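Local coordinates for protein aminotransferase class-III (Sphaerobacter thermophilus DSM 20745, PDB 6K8H) that is a class-III aminotransferase, also called an omega-transaminase, of the pyridoxal-phosphate-dependent aminotransferase clan, and forms a two-chain assembly, at residues Asp159-Pro171 with Val178-Leu191. Numbering follows the deposited sequence.
Sequences DFAEVSTQSSGKP and VATPYTGGTPQAVL
Ser164 grips residues 178-180 through both its backbone and its side chain, joining two mostly loop segments, each with a short helical piece, of the class-III aminotransferase fold beside the edge strand 194-197 of the seven-stranded mixed sheet. Ser164 N donates to Thr180 O at 2.8 Å. Ser164 OG, set beside its own backbone N (chi1 -67°), donates to a lone pair of Val178 O at 2.7 Å. That carbonyl also accepts from Thr180 OG1, which lies above the carbonyl plane, and from a water that in turn accepts from Ser168 N. A second water links Val178 N to Lys170 O farther along.

Val163 and Val190 are at the centre of the apolar part, with Ala179, Leu191 and Phe160 around them. Val163 divides its branches: CG1 meets Ala179 CB, while CG2 touches Val190 CG1 and Leu191 CD2, both at 4.1 Å. Val190 sends CG2 obliquely to the Phe160 ring, 3.9 Å from CE1, the two side chains crossing at about a right angle; Arg139 of the same chain makes a cation-pi contact with this ring.

Around Tyr182 the evidence is for a CH-pi contact. Thr165 CB sits over one face of the Tyr182 ring, 3.8 Å from the centroid and 14° off the normal. The type II turn from Glu162 to Thr165 holds it there, with Thr165 N and OG1 both donating to Glu162 O from the same face of its plane. The Glu162 carboxylate stands at the ring edge, its plane 77° from the ring's.

The second subunit borders this end: its Lys136 forms a salt bridge with Glu162 OE2, and its Pro313 packs on Tyr182. Glu162 OE2 also lies 3.2 Å from the methyl CG2 of Thr183.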
loop_
_atom_site.group_PDB
_atom_site.type_symbol
_atom_site.label_atom_id
_atom_site.label_comp_id
_atom_site.label_asym_id
_atom_site.label_seq_id
_atom_site.Cartn_x
_atom_site.Cartn_y
_atom_site.Cartn_z
ATOM N N ASP B 159 -12.054 -2.111 1.793
ATOM C CA ASP B 159 -13.525 -2.123 1.810
ATOM C C ASP B 159 -14.121 -2.598 3.139
ATOM O O ASP B 159 -14.961 -1.920 3.747
ATOM C CB ASP B 159 -14.058 -3.038 0.697
ATOM C CG ASP B 159 -13.710 -2.553 -0.696
ATOM O OD1 ASP B 159 -12.520 -2.293 -0.945
ATOM O OD2 ASP B 159 -14.621 -2.468 -1.554
ATOM N N PHE B 160 -13.715 -3.786 3.584
ATOM C CA PHE B 160 -14.324 -4.384 4.766
ATOM C C PHE B 160 -13.922 -3.652 6.044
ATOM O O PHE B 160 -14.735 -3.540 6.969
ATOM C CB PHE B 160 -13.955 -5.873 4.826
ATOM C CG PHE B 160 -14.417 -6.646 3.623
ATOM C CD1 PHE B 160 -15.728 -7.084 3.527
ATOM C CD2 PHE B 160 -13.556 -6.904 2.575
ATOM C CE1 PHE B 160 -16.164 -7.780 2.413
ATOM C CE2 PHE B 160 -13.985 -7.598 1.460
ATOM C CZ PHE B 160 -15.294 -8.041 1.386
ATOM N N ALA B 161 -12.693 -3.122 6.101
ATOM C CA ALA B 161 -12.212 -2.445 7.300
ATOM C C ALA B 161 -12.797 -1.049 7.473
ATOM O O ALA B 161 -12.805 -0.524 8.592
ATOM C CB ALA B 161 -10.685 -2.363 7.270
ATOM N N GLU B 162 -13.308 -0.440 6.406
ATOM C CA GLU B 162 -13.773 0.932 6.499
ATOM C C GLU B 162 -15.281 1.056 6.731
ATOM O O GLU B 162 -15.762 2.182 6.938
ATOM C CB GLU B 162 -13.359 1.704 5.242
ATOM C CG GLU B 162 -14.102 1.288 4.006
ATOM C CD GLU B 162 -13.737 2.115 2.793
ATOM O OE1 GLU B 162 -12.816 2.954 2.892
ATOM O OE2 GLU B 162 -14.366 1.919 1.735
ATOM N N VAL B 163 -16.029 -0.055 6.755
ATOM C CA VAL B 163 -17.468 0.025 7.018
ATOM C C VAL B 163 -17.701 0.727 8.352
ATOM O O VAL B 163 -17.027 0.437 9.344
ATOM C CB VAL B 163 -18.096 -1.381 7.002
ATOM C CG1 VAL B 163 -19.473 -1.366 7.672
ATOM C CG2 VAL B 163 -18.217 -1.904 5.583
ATOM N N SER B 164 -18.620 1.699 8.367
ATOM C CA SER B 164 -18.965 2.451 9.578
ATOM C C SER B 164 -17.782 3.246 10.138
ATOM O O SER B 164 -17.714 3.490 11.345
ATOM C CB SER B 164 -19.563 1.547 10.667
ATOM O OG SER B 164 -20.821 1.032 10.270
ATOM N N THR B 165 -16.834 3.664 9.288
ATOM C CA THR B 165 -15.780 4.558 9.775
ATOM C C THR B 165 -16.389 5.833 10.355
ATOM O O THR B 165 -15.930 6.348 11.380
ATOM C CB THR B 165 -14.800 4.909 8.657
ATOM O OG1 THR B 165 -14.090 3.741 8.241
ATOM C CG2 THR B 165 -13.798 5.955 9.149
ATOM N N GLN B 166 -17.432 6.340 9.718
ATOM C CA GLN B 166 -18.284 7.370 10.293
ATOM C C GLN B 166 -19.583 6.700 10.724
ATOM O O GLN B 166 -20.310 6.152 9.888
ATOM C CB GLN B 166 -18.540 8.499 9.290
ATOM C CG GLN B 166 -19.793 9.284 9.581
ATOM C CD GLN B 166 -19.734 10.694 9.057
ATOM O OE1 GLN B 166 -18.686 11.153 8.593
ATOM N NE2 GLN B 166 -20.864 11.397 9.124
ATOM N N SER B 167 -19.849 6.710 12.026
ATOM C CA SER B 167 -21.083 6.137 12.547
ATOM C C SER B 167 -22.298 6.829 11.920
ATOM O O SER B 167 -22.278 8.030 11.632
ATOM C CB SER B 167 -21.126 6.260 14.072
ATOM O OG SER B 167 -22.271 5.614 14.593
ATOM N N SER B 168 -23.358 6.041 11.687
ATOM C CA SER B 168 -24.664 6.620 11.381
ATOM C C SER B 168 -25.123 7.616 12.436
ATOM O O SER B 168 -25.893 8.532 12.126
ATOM C CB SER B 168 -25.699 5.508 11.189
ATOM O OG SER B 168 -26.183 5.035 12.433
ATOM N N GLY B 169 -24.682 7.461 13.682
ATOM C CA GLY B 169 -25.118 8.322 14.776
ATOM C C GLY B 169 -26.127 7.689 15.712
ATOM O O GLY B 169 -26.175 8.064 16.881
ATOM N N LYS B 170 -27.015 6.844 15.192
ATOM C CA LYS B 170 -28.089 6.245 15.968
ATOM C C LYS B 170 -28.091 4.744 15.714
ATOM O O LYS B 170 -27.733 4.298 14.619
ATOM C CB LYS B 170 -29.451 6.862 15.611
ATOM C CG LYS B 170 -29.809 6.756 14.148
ATOM C CD LYS B 170 -31.224 7.244 13.863
ATOM C CE LYS B 170 -31.537 7.114 12.372
ATOM N NZ LYS B 170 -32.874 7.661 11.988
ATOM N N PRO B 171 -28.458 3.938 16.704
ATOM C CA PRO B 171 -28.504 2.488 16.485
ATOM C C PRO B 171 -29.681 2.082 15.614
ATOM O O PRO B 171 -30.620 2.845 15.373
ATOM C CB PRO B 171 -28.645 1.919 17.895
ATOM C CG PRO B 171 -29.282 3.020 18.676
ATOM C CD PRO B 171 -28.780 4.308 18.093
ATOM N N VAL B 178 -25.168 0.502 13.335
ATOM C CA VAL B 178 -25.557 0.256 11.947
ATOM C C VAL B 178 -24.309 0.113 11.083
ATOM O O VAL B 178 -23.351 0.885 11.231
ATOM C CB VAL B 178 -26.448 1.401 11.411
ATOM C CG1 VAL B 178 -26.677 1.263 9.900
ATOM C CG2 VAL B 178 -27.777 1.454 12.146
ATOM N N ALA B 179 -24.357 -0.839 10.149
ATOM C CA ALA B 179 -23.253 -1.001 9.185
ATOM C C ALA B 179 -23.535 0.051 8.113
ATOM O O ALA B 179 -24.482 -0.126 7.345
ATOM C CB ALA B 179 -23.264 -2.393 8.610
ATOM N N THR B 180 -22.728 1.106 8.084
ATOM C CA THR B 180 -22.999 2.246 7.181
ATOM C C THR B 180 -21.870 2.398 6.165
ATOM O O THR B 180 -20.698 2.200 6.526
ATOM C CB THR B 180 -23.180 3.545 7.976
ATOM O OG1 THR B 180 -23.852 3.252 9.200
ATOM C CG2 THR B 180 -23.976 4.581 7.220
ATOM N N PRO B 181 -22.179 2.787 4.919
ATOM C CA PRO B 181 -21.130 2.939 3.905
ATOM C C PRO B 181 -20.241 4.137 4.191
ATOM O O PRO B 181 -20.710 5.220 4.546
ATOM C CB PRO B 181 -21.916 3.140 2.607
ATOM C CG PRO B 181 -23.201 3.724 3.039
ATOM C CD PRO B 181 -23.509 3.139 4.396
ATOM N N TYR B 182 -18.948 3.943 3.978
ATOM C CA TYR B 182 -17.988 5.037 4.038
ATOM C C TYR B 182 -17.602 5.540 2.655
ATOM O O TYR B 182 -17.188 6.696 2.522
ATOM C CB TYR B 182 -16.728 4.583 4.800
ATOM C CG TYR B 182 -15.708 5.676 5.057
ATOM C CD1 TYR B 182 -16.062 6.838 5.735
ATOM C CD2 TYR B 182 -14.390 5.533 4.640
ATOM C CE1 TYR B 182 -15.136 7.837 5.971
ATOM C CE2 TYR B 182 -13.462 6.525 4.865
ATOM C CZ TYR B 182 -13.844 7.676 5.534
ATOM O OH TYR B 182 -12.929 8.668 5.764
ATOM N N THR B 183 -17.739 4.708 1.625
ATOM C CA THR B 183 -17.432 5.084 0.253
ATOM C C THR B 183 -18.684 4.892 -0.600
ATOM O O THR B 183 -19.565 4.091 -0.270
ATOM C CB THR B 183 -16.247 4.260 -0.284
ATOM O OG1 THR B 183 -15.837 4.744 -1.575
ATOM C CG2 THR B 183 -16.620 2.787 -0.385
ATOM N N GLY B 184 -18.781 5.654 -1.686
ATOM C CA GLY B 184 -19.963 5.572 -2.529
ATOM C C GLY B 184 -20.046 4.240 -3.262
ATOM O O GLY B 184 -19.038 3.661 -3.665
ATOM N N GLY B 185 -21.277 3.752 -3.431
ATOM C CA GLY B 185 -21.490 2.512 -4.146
ATOM C C GLY B 185 -21.080 1.257 -3.410
ATOM O O GLY B 185 -20.871 0.230 -4.055
ATOM N N THR B 186 -20.959 1.305 -2.080
ATOM C CA THR B 186 -20.568 0.115 -1.322
ATOM C C THR B 186 -21.560 -1.016 -1.573
ATOM O O THR B 186 -22.769 -0.828 -1.366
ATOM C CB THR B 186 -20.508 0.406 0.181
ATOM O OG1 THR B 186 -19.472 1.355 0.453
ATOM C CG2 THR B 186 -20.244 -0.893 0.965
ATOM N N PRO B 187 -21.099 -2.193 -1.997
ATOM C CA PRO B 187 -22.018 -3.311 -2.224
ATOM C C PRO B 187 -22.725 -3.712 -0.938
ATOM O O PRO B 187 -22.135 -3.705 0.147
ATOM C CB PRO B 187 -21.103 -4.431 -2.732
ATOM C CG PRO B 187 -19.889 -3.738 -3.267
ATOM C CD PRO B 187 -19.713 -2.517 -2.388
ATOM N N GLN B 188 -24.007 -4.063 -1.066
ATOM C CA GLN B 188 -24.732 -4.563 0.095
ATOM C C GLN B 188 -24.029 -5.761 0.717
ATOM O O GLN B 188 -24.026 -5.895 1.940
ATOM C CB GLN B 188 -26.169 -4.930 -0.290
ATOM C CG GLN B 188 -27.087 -5.228 0.900
ATOM C CD GLN B 188 -27.311 -4.025 1.806
ATOM O OE1 GLN B 188 -27.541 -2.918 1.333
ATOM N NE2 GLN B 188 -27.254 -4.246 3.121
ATOM N N ALA B 189 -23.390 -6.611 -0.097
ATOM C CA ALA B 189 -22.725 -7.807 0.426
ATOM C C ALA B 189 -21.509 -7.461 1.281
ATOM O O ALA B 189 -21.170 -8.200 2.221
ATOM C CB ALA B 189 -22.334 -8.736 -0.726
ATOM N N VAL B 190 -20.849 -6.336 0.991
ATOM C CA VAL B 190 -19.780 -5.865 1.869
ATOM C C VAL B 190 -20.347 -5.394 3.207
ATOM O O VAL B 190 -19.830 -5.747 4.274
ATOM C CB VAL B 190 -18.952 -4.771 1.175
ATOM C CG1 VAL B 190 -18.006 -4.112 2.163
ATOM C CG2 VAL B 190 -18.172 -5.387 0.028
ATOM N N LEU B 191 -21.392 -4.570 3.170
ATOM C CA LEU B 191 -22.046 -4.131 4.405
ATOM C C LEU B 191 -22.527 -5.316 5.243
ATOM O O LEU B 191 -22.342 -5.352 6.470
ATOM C CB LEU B 191 -23.220 -3.206 4.073
ATOM C CG LEU B 191 -22.924 -1.829 3.474
ATOM C CD1 LEU B 191 -24.233 -1.107 3.230
ATOM C CD2 LEU B 191 -21.994 -1.012 4.370
HETATM O O HOH W 1 -17.073 -0.842 -0.692
HETATM O O HOH W 2 -19.050 5.214 7.368
HETATM O O HOH W 3 -22.968 3.325 12.583
HETATM O O HOH W 4 -25.003 3.393 14.517
#